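Local coordinates for protein Two-component system sensor histidine kinase (Bacteroides thetaiotaomicron, PDB 3OTT) that probably senses saccharides through its extracellular beta-propeller region and passes the signal on as a histidine kinase and transcription regulator, at residues 8-20 against 264-277. Sequence-based numbering, arbitrary orientation.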
ATOM      1  N   ASN B   8      23.254 -12.995 -15.416  1.00 41.96           N
ATOM      2  CA  ASN B   8      24.520 -13.370 -16.136  1.00 41.62           C
ATOM      3  C   ASN B   8      24.265 -14.166 -17.435  1.00 39.92           C
ATOM      4  O   ASN B   8      24.980 -13.982 -18.446  1.00 39.59           O
ATOM      5  CB  ASN B   8      25.460 -14.085 -15.173  1.00 43.09           C
ATOM      6  CG  ASN B   8      26.860 -14.259 -15.731  1.00 47.55           C
ATOM      7  OD1 ASN B   8      27.176 -15.297 -16.335  1.00 52.87           O
ATOM      8  ND2 ASN B   8      27.727 -13.280 -15.480  1.00 50.74           N
ATOM      9  N   TYR B   9      23.246 -15.027 -17.404  1.00 37.51           N
ATOM     10  CA  TYR B   9      22.672 -15.637 -18.616  1.00 36.36           C
ATOM     11  C   TYR B   9      23.595 -16.587 -19.341  1.00 36.53           C
ATOM     12  O   TYR B   9      23.454 -16.820 -20.549  1.00 37.68           O
ATOM     13  CB  TYR B   9      22.080 -14.578 -19.584  1.00 34.93           C
ATOM     14  CG  TYR B   9      21.013 -13.770 -18.897  1.00 34.40           C
ATOM     15  CD1 TYR B   9      19.829 -14.386 -18.458  1.00 33.84           C
ATOM     16  CD2 TYR B   9      21.183 -12.401 -18.645  1.00 31.73           C
ATOM     17  CE1 TYR B   9      18.826 -13.662 -17.782  1.00 31.80           C
ATOM     18  CE2 TYR B   9      20.201 -11.670 -17.958  1.00 31.21           C
ATOM     19  CZ  TYR B   9      19.021 -12.314 -17.532  1.00 31.09           C
ATOM     20  OH  TYR B   9      18.048 -11.635 -16.849  1.00 27.07           O
ATOM     21  N   GLN B  10      24.493 -17.211 -18.612  1.00 36.50           N
ATOM     22  CA  GLN B  10      25.452 -18.049 -19.297  1.00 37.35           C
ATOM     23  C   GLN B  10      25.099 -19.550 -19.166  1.00 35.91           C
ATOM     24  O   GLN B  10      25.610 -20.365 -19.912  1.00 35.68           O
ATOM     25  CB  GLN B  10      26.887 -17.707 -18.834  1.00 38.93           C
ATOM     26  CG  GLN B  10      27.986 -17.691 -19.977  1.00 45.18           C
ATOM     27  CD  GLN B  10      27.995 -16.446 -20.927  1.00 49.08           C
ATOM     28  OE1 GLN B  10      26.955 -16.000 -21.460  1.00 49.87           O
ATOM     29  NE2 GLN B  10      29.203 -15.923 -21.174  1.00 48.75           N
ATOM     30  N   GLN B  11      24.225 -19.896 -18.225  1.00 33.16           N
ATOM     31  CA  GLN B  11      23.812 -21.273 -18.029  1.00 31.19           C
ATOM     32  C   GLN B  11      22.364 -21.338 -17.632  1.00 28.22           C
ATOM     33  O   GLN B  11      21.895 -20.484 -16.890  1.00 26.82           O
ATOM     34  CB  GLN B  11      24.657 -21.984 -16.969  1.00 33.21           C
ATOM     35  CG  GLN B  11      24.492 -21.508 -15.520  1.00 37.21           C
ATOM     36  CD  GLN B  11      25.311 -22.388 -14.547  1.00 43.27           C
ATOM     37  OE1 GLN B  11      26.441 -22.056 -14.209  1.00 44.15           O
ATOM     38  NE2 GLN B  11      24.750 -23.538 -14.147  1.00 44.45           N
ATOM     39  N   PHE B  12      21.669 -22.356 -18.130  1.00 24.51           N
ATOM     40  CA  PHE B  12      20.260 -22.519 -17.843  1.00 23.14           C
ATOM     41  C   PHE B  12      19.902 -23.915 -17.281  1.00 21.75           C
ATOM     42  O   PHE B  12      20.642 -24.890 -17.484  1.00 20.84           O
ATOM     43  CB  PHE B  12      19.456 -22.252 -19.113  1.00 22.17           C
ATOM     44  CG  PHE B  12      19.708 -20.908 -19.705  1.00 23.49           C
ATOM     45  CD1 PHE B  12      18.924 -19.843 -19.362  1.00 21.60           C
ATOM     46  CD2 PHE B  12      20.779 -20.702 -20.580  1.00 23.96           C
ATOM     47  CE1 PHE B  12      19.174 -18.588 -19.910  1.00 25.55           C
ATOM     48  CE2 PHE B  12      21.038 -19.448 -21.128  1.00 24.15           C
ATOM     49  CZ  PHE B  12      20.244 -18.397 -20.810  1.00 25.60           C
ATOM     50  N   ASP B  13      18.763 -23.990 -16.604  1.00 19.27           N
ATOM     51  CA  ASP B  13      18.145 -25.280 -16.264  1.00 17.92           C
ATOM     52  C   ASP B  13      17.140 -25.584 -17.401  1.00 17.17           C
ATOM     53  O   ASP B  13      16.126 -24.865 -17.557  1.00 15.53           O
ATOM     54  N   ASN B  14      17.419 -26.595 -18.218  1.00 15.72           N
ATOM     55  CA  ASN B  14      16.551 -26.874 -19.363  1.00 16.64           C
ATOM     56  C   ASN B  14      15.468 -27.929 -19.112  1.00 17.23           C
ATOM     57  O   ASN B  14      15.749 -29.041 -18.673  1.00 18.76           O
ATOM     58  CB  ASN B  14      17.364 -27.179 -20.592  1.00 15.26           C
ATOM     59  CG  ASN B  14      18.203 -25.968 -21.043  1.00 19.02           C
ATOM     60  OD1 ASN B  14      17.882 -24.797 -20.753  1.00 18.63           O
ATOM     61  ND2 ASN B  14      19.266 -26.241 -21.748  1.00 21.19           N
ATOM     62  N   ILE B  15      14.235 -27.560 -19.405  1.00 17.31           N
ATOM     63  CA  ILE B  15      13.055 -28.351 -19.076  1.00 18.82           C
ATOM     64  C   ILE B  15      12.256 -28.710 -20.375  1.00 19.08           C
ATOM     65  O   ILE B  15      11.969 -27.830 -21.203  1.00 19.83           O
ATOM     66  CB  ILE B  15      12.148 -27.516 -18.097  1.00 18.17           C
ATOM     67  CG1 ILE B  15      12.901 -27.232 -16.765  1.00 17.76           C
ATOM     68  CG2 ILE B  15      10.801 -28.196 -17.951  1.00 16.72           C
ATOM     69  CD1 ILE B  15      12.465 -25.940 -16.078  1.00 17.29           C
ATOM     70  N   TYR B  16      11.948 -29.986 -20.546  1.00 18.79           N
ATOM     71  CA  TYR B  16      11.262 -30.558 -21.733  1.00 19.17           C
ATOM     72  C   TYR B  16       9.943 -31.178 -21.305  1.00 20.42           C
ATOM     73  O   TYR B  16       9.828 -31.786 -20.237  1.00 20.02           O
ATOM     74  CB  TYR B  16      12.147 -31.631 -22.403  1.00 19.29           C
ATOM     75  CG  TYR B  16      13.448 -30.985 -22.794  1.00 21.18           C
ATOM     76  CD1 TYR B  16      13.499 -30.160 -23.926  1.00 17.51           C
ATOM     77  CD2 TYR B  16      14.591 -31.075 -21.973  1.00 19.15           C
ATOM     78  CE1 TYR B  16      14.670 -29.487 -24.296  1.00 18.90           C
ATOM     79  CE2 TYR B  16      15.789 -30.373 -22.337  1.00 23.00           C
ATOM     80  CZ  TYR B  16      15.791 -29.575 -23.539  1.00 22.28           C
ATOM     81  OH  TYR B  16      16.897 -28.864 -23.966  1.00 22.47           O
ATOM     82  N   LEU B  17       8.952 -31.043 -22.161  1.00 21.01           N
ATOM     83  CA  LEU B  17       7.614 -31.444 -21.833  1.00 21.82           C
ATOM     84  C   LEU B  17       7.342 -32.833 -22.386  1.00 24.28           C
ATOM     85  O   LEU B  17       7.940 -33.241 -23.378  1.00 25.95           O
ATOM     86  CB  LEU B  17       6.603 -30.452 -22.424  1.00 19.60           C
ATOM     87  CG  LEU B  17       6.783 -28.990 -22.025  1.00 19.82           C
ATOM     88  CD1 LEU B  17       5.872 -28.110 -22.850  1.00 17.84           C
ATOM     89  CD2 LEU B  17       6.577 -28.766 -20.532  1.00 19.04           C
ATOM     90  N   GLY B  18       6.404 -33.547 -21.776  1.00 25.26           N
ATOM     91  CA  GLY B  18       6.009 -34.851 -22.319  1.00 28.53           C
ATOM     92  C   GLY B  18       5.022 -34.674 -23.456  1.00 29.77           C
ATOM     93  O   GLY B  18       4.868 -33.565 -23.976  1.00 29.74           O
ATOM     94  N   ALA B  19       4.370 -35.766 -23.837  1.00 30.89           N
ATOM     95  CA  ALA B  19       3.272 -35.761 -24.790  1.00 33.16           C
ATOM     96  C   ALA B  19       3.560 -35.109 -26.167  1.00 34.24           C
ATOM     97  O   ALA B  19       2.651 -34.483 -26.739  1.00 35.18           O
ATOM     98  CB  ALA B  19       2.000 -35.117 -24.121  1.00 32.66           C
ATOM     99  N   GLU B  20       4.790 -35.248 -26.679  1.00 34.74           N
ATOM    100  CA  GLU B  20       5.259 -34.565 -27.918  1.00 36.36           C
ATOM    101  C   GLU B  20       5.080 -33.021 -28.025  1.00 33.91           C
ATOM    102  O   GLU B  20       5.285 -32.424 -29.100  1.00 33.95           O
ATOM    103  CB  GLU B  20       4.745 -35.228 -29.208  1.00 38.83           C
ATOM    104  CG  GLU B  20       5.594 -34.813 -30.493  1.00 45.61           C
ATOM    105  CD  GLU B  20       6.613 -35.898 -31.006  1.00 55.41           C
ATOM    106  OE1 GLU B  20       6.473 -37.118 -30.694  1.00 57.59           O
ATOM    107  OE2 GLU B  20       7.555 -35.516 -31.754  1.00 57.92           O
ATOM    108  N   GLN B 264      24.168  -8.047 -24.468  1.00 14.49           N
ATOM    109  CA  GLN B 264      24.605  -9.427 -24.393  0.50 16.72           C
ATOM    110  C   GLN B 264      23.722 -10.199 -25.352  1.00 16.71           C
ATOM    111  O   GLN B 264      22.508  -9.981 -25.402  1.00 18.53           O
ATOM    112  CB  GLN B 264      24.423 -10.031 -23.006  0.50 16.45           C
ATOM    113  CG  GLN B 264      24.315  -9.104 -21.840  0.50 17.43           C
ATOM    114  CD  GLN B 264      24.281  -9.934 -20.570  0.50 20.28           C
ATOM    115  OE1 GLN B 264      24.657 -11.128 -20.613  0.50 22.89           O
ATOM    116  NE2 GLN B 264      23.844  -9.343 -19.452  0.50 14.81           N
ATOM    117  N   HIS B 265      24.298 -11.093 -26.118  1.00 17.63           N
ATOM    118  CA  HIS B 265      23.501 -11.893 -27.021  1.00 17.63           C
ATOM    119  C   HIS B 265      23.744 -13.384 -26.712  1.00 18.11           C
ATOM    120  O   HIS B 265      24.882 -13.888 -26.804  1.00 17.62           O
ATOM    121  CB  HIS B 265      23.906 -11.570 -28.435  1.00 17.16           C
ATOM    122  CG  HIS B 265      23.226 -12.392 -29.479  1.00 19.91           C
ATOM    123  ND1 HIS B 265      23.873 -12.805 -30.616  1.00 21.52           N
ATOM    124  CD2 HIS B 265      21.954 -12.838 -29.591  1.00 20.68           C
ATOM    125  CE1 HIS B 265      23.035 -13.483 -31.383  1.00 23.00           C
ATOM    126  NE2 HIS B 265      21.858 -13.501 -30.792  1.00 17.83           N
ATOM    127  N   ILE B 266      22.646 -14.064 -26.390  1.00 17.75           N
ATOM    128  CA  ILE B 266      22.683 -15.431 -25.936  1.00 18.19           C
ATOM    129  C   ILE B 266      22.022 -16.403 -26.909  1.00 18.41           C
ATOM    130  O   ILE B 266      20.860 -16.204 -27.228  1.00 18.45           O
ATOM    131  CB  ILE B 266      22.111 -15.532 -24.511  1.00 17.37           C
ATOM    132  CG1 ILE B 266      22.981 -14.644 -23.611  1.00 15.71           C
ATOM    133  CG2 ILE B 266      22.138 -16.972 -24.067  1.00 14.67           C
ATOM    134  CD1 ILE B 266      22.280 -13.533 -23.116  1.00 20.02           C
ATOM    135  N   ILE B 267      22.778 -17.406 -27.380  1.00 18.28           N
ATOM    136  CA  ILE B 267      22.276 -18.386 -28.332  1.00 19.68           C
ATOM    137  C   ILE B 267      22.577 -19.805 -27.891  1.00 20.02           C
ATOM    138  O   ILE B 267      23.387 -20.011 -26.987  1.00 19.86           O
ATOM    139  CB  ILE B 267      22.849 -18.266 -29.771  1.00 19.60           C
ATOM    140  CG1 ILE B 267      24.355 -18.543 -29.792  1.00 21.54           C
ATOM    141  CG2 ILE B 267      22.424 -16.943 -30.424  1.00 23.17           C
ATOM    142  CD1 ILE B 267      24.998 -18.554 -31.215  1.00 22.65           C
ATOM    143  N   HIS B 268      21.896 -20.758 -28.542  1.00 19.93           N
ATOM    144  CA  HIS B 268      22.018 -22.161 -28.293  1.00 21.57           C
ATOM    145  C   HIS B 268      23.424 -22.661 -28.685  1.00 23.36           C
ATOM    146  O   HIS B 268      24.061 -22.155 -29.608  1.00 23.14           O
ATOM    147  CB  HIS B 268      20.928 -22.845 -29.093  1.00 21.70           C
ATOM    148  CG  HIS B 268      20.997 -24.337 -29.088  1.00 22.78           C
ATOM    149  ND1 HIS B 268      20.648 -25.103 -27.988  1.00 24.14           N
ATOM    150  CD2 HIS B 268      21.354 -25.210 -30.064  1.00 19.13           C
ATOM    151  CE1 HIS B 268      20.801 -26.388 -28.280  1.00 21.73           C
ATOM    152  NE2 HIS B 268      21.235 -26.476 -29.527  1.00 26.61           N
ATOM    153  N   ASP B 269      23.909 -23.632 -27.939  1.00 24.08           N
ATOM    154  CA  ASP B 269      25.162 -24.278 -28.276  1.00 26.54           C
ATOM    155  C   ASP B 269      24.989 -25.812 -28.233  1.00 26.91           C
ATOM    156  O   ASP B 269      24.817 -26.397 -27.155  1.00 26.46           O
ATOM    157  CB  ASP B 269      26.249 -23.773 -27.328  1.00 26.73           C
ATOM    158  CG  ASP B 269      27.600 -24.454 -27.529  1.00 30.40           C
ATOM    159  OD1 ASP B 269      27.763 -25.378 -28.386  1.00 32.92           O
ATOM    160  OD2 ASP B 269      28.528 -24.006 -26.816  1.00 34.98           O
ATOM    161  N   SER B 270      25.028 -26.454 -29.402  1.00 28.58           N
ATOM    162  CA  SER B 270      24.697 -27.897 -29.484  1.00 30.96           C
ATOM    163  C   SER B 270      25.649 -28.721 -28.652  1.00 32.10           C
ATOM    164  O   SER B 270      25.314 -29.806 -28.227  1.00 33.69           O
ATOM    165  CB  SER B 270      24.675 -28.434 -30.922  1.00 31.21           C
ATOM    166  OG  SER B 270      25.902 -28.181 -31.598  1.00 33.80           O
ATOM    167  N   ARG B 271      26.841 -28.204 -28.400  1.00 32.92           N
ATOM    168  CA  ARG B 271      27.809 -28.956 -27.616  1.00 33.79           C
ATOM    169  C   ARG B 271      27.627 -28.755 -26.096  1.00 32.49           C
ATOM    170  O   ARG B 271      28.381 -29.294 -25.315  1.00 31.44           O
ATOM    171  CB  ARG B 271      29.233 -28.560 -28.016  1.00 34.60           C
ATOM    172  CG  ARG B 271      29.610 -28.818 -29.471  1.00 39.59           C
ATOM    173  CD  ARG B 271      30.856 -27.951 -29.837  1.00 47.18           C
ATOM    174  NE  ARG B 271      31.620 -28.405 -31.013  1.00 54.53           N
ATOM    175  CZ  ARG B 271      32.769 -27.847 -31.435  1.00 57.85           C
ATOM    176  NH1 ARG B 271      33.297 -26.813 -30.776  1.00 58.65           N
ATOM    177  NH2 ARG B 271      33.405 -28.318 -32.516  1.00 57.74           N
ATOM    178  N   ASN B 272      26.657 -27.950 -25.677  1.00 30.86           N
ATOM    179  CA  ASN B 272      26.550 -27.643 -24.255  1.00 30.12           C
ATOM    180  C   ASN B 272      25.115 -27.603 -23.777  1.00 29.37           C
ATOM    181  O   ASN B 272      24.310 -26.708 -24.123  1.00 27.57           O
ATOM    182  CB  ASN B 272      27.348 -26.364 -23.916  1.00 29.91           C
ATOM    183  CG  ASN B 272      26.941 -25.723 -22.566  1.00 29.79           C
ATOM    184  OD1 ASN B 272      26.481 -26.388 -21.649  1.00 28.77           O
ATOM    185  ND2 ASN B 272      27.085 -24.408 -22.482  1.00 28.82           N
ATOM    186  N   ILE B 273      24.803 -28.598 -22.964  1.00 29.87           N
ATOM    187  CA  ILE B 273      23.407 -28.894 -22.602  1.00 28.52           C
ATOM    188  C   ILE B 273      22.875 -27.954 -21.566  1.00 27.94           C
ATOM    189  O   ILE B 273      21.685 -28.017 -21.203  1.00 28.00           O
ATOM    190  CB  ILE B 273      23.243 -30.360 -22.146  1.00 29.96           C
ATOM    191  CG1 ILE B 273      24.102 -30.647 -20.892  1.00 30.30           C
ATOM    192  CG2 ILE B 273      23.555 -31.297 -23.344  1.00 29.95           C
ATOM    193  CD1 ILE B 273      23.660 -31.940 -20.072  1.00 32.80           C
ATOM    194  N   GLN B 274      23.732 -27.050 -21.102  1.00 26.86           N
ATOM    195  CA  GLN B 274      23.250 -25.969 -20.271  1.00 26.41           C
ATOM    196  C   GLN B 274      23.064 -24.649 -21.037  1.00 24.64           C
ATOM    197  O   GLN B 274      22.758 -23.642 -20.421  1.00 25.09           O
ATOM    198  CB  GLN B 274      24.193 -25.713 -19.102  1.00 27.10           C
ATOM    199  CG  GLN B 274      24.378 -26.823 -18.133  1.00 32.68           C
ATOM    200  CD  GLN B 274      25.429 -26.443 -17.091  1.00 39.98           C
ATOM    201  OE1 GLN B 274      26.431 -25.776 -17.401  1.00 47.02           O
ATOM    202  NE2 GLN B 274      25.204 -26.841 -15.865  1.00 41.28           N
ATOM    203  N   SER B 275      23.311 -24.618 -22.347  1.00 23.18           N
ATOM    204  CA  SER B 275      23.067 -23.380 -23.092  1.00 20.79           C
ATOM    205  C   SER B 275      21.589 -23.250 -23.362  1.00 20.18           C
ATOM    206  O   SER B 275      20.810 -24.184 -23.097  1.00 20.56           O
ATOM    207  CB  SER B 275      23.822 -23.343 -24.420  1.00 20.79           C
ATOM    208  OG  SER B 275      23.253 -24.287 -25.280  1.00 18.90           O
ATOM    209  N   LEU B 276      21.200 -22.085 -23.865  1.00 18.82           N
ATOM    210  CA  LEU B 276      19.818 -21.805 -24.207  1.00 17.62           C
ATOM    211  C   LEU B 276      19.361 -22.981 -25.031  1.00 17.18           C
ATOM    212  O   LEU B 276      20.063 -23.364 -25.944  1.00 17.61           O
ATOM    213  CB  LEU B 276      19.733 -20.553 -25.069  1.00 16.25           C
ATOM    214  CG  LEU B 276      18.378 -20.215 -25.657  1.00 14.89           C
ATOM    215  CD1 LEU B 276      17.402 -19.913 -24.593  1.00 10.69           C
ATOM    216  CD2 LEU B 276      18.533 -18.996 -26.680  1.00 13.57           C
ATOM    217  N   THR B 277      18.187 -23.518 -24.713  1.00 16.41           N
ATOM    218  CA  THR B 277      17.694 -24.774 -25.326  1.00 16.55           C
ATOM    219  C   THR B 277      17.386 -24.619 -26.823  1.00 16.94           C
ATOM    220  O   THR B 277      17.671 -25.510 -27.620  1.00 17.18           O
ATOM    221  CB  THR B 277      16.420 -25.302 -24.580  1.00 16.22           C
ATOM    222  OG1 THR B 277      16.137 -26.618 -25.023  1.00 18.40           O
ATOM    223  CG2 THR B 277      15.179 -24.437 -24.828  1.00 13.81           C
TER
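N14 reaches across to the turn 272-275 with its amide: ND2 donates within its amide plane to S275 O at 2.9 Å, and the N-H...O angle is 167°. OD1, on the other branch, is bonded to S301, so both ends of the amide are held and its flip is fixed. Alongside, the T277 side chain runs antiparallel to it, CB 4.0 Å from N14 CG. A leucine in place of N14 would probably leave S275 O and the S301 hydroxyl without these amide partners. Y16 supplies a further polar link: Y16 OH lies 2.6 Å from T277 OG1, a hydroxyl-hydroxyl hydrogen bond, and OG1 also bonds to Y298 O.

Chain topology explains the contact. Strand 13-15, from the N-terminal end, is the outer strand of a four-stranded antiparallel propeller blade whose other three strands lie within 281-303, while strand 264-266 is the outer strand of the preceding blade. The N-terminal segment, its strand 13-15 pairing with 300-303, therefore closes the ring of the first propeller, in the manner of a Velcro closure, against the connection between these blades.

F12 is fixed through its backbone, F12 N to Q274 O at 2.8 Å, in the carbonyl plane. With CG anti to the carbonyl carbon (chi1 -57°), its ring turns an edge to that same oxygen, and I266 CG2 also meets the edge, 4.0 Å from F12 CE2. I266 reaches Y9 as well: I266 CD1 lies 3.7 Å from Y9 CB, while Y9 OH bonds to D240. Near the surface, the Q11 and Q274 side chains run alongside each other in one direction, their amide planes 41° apart.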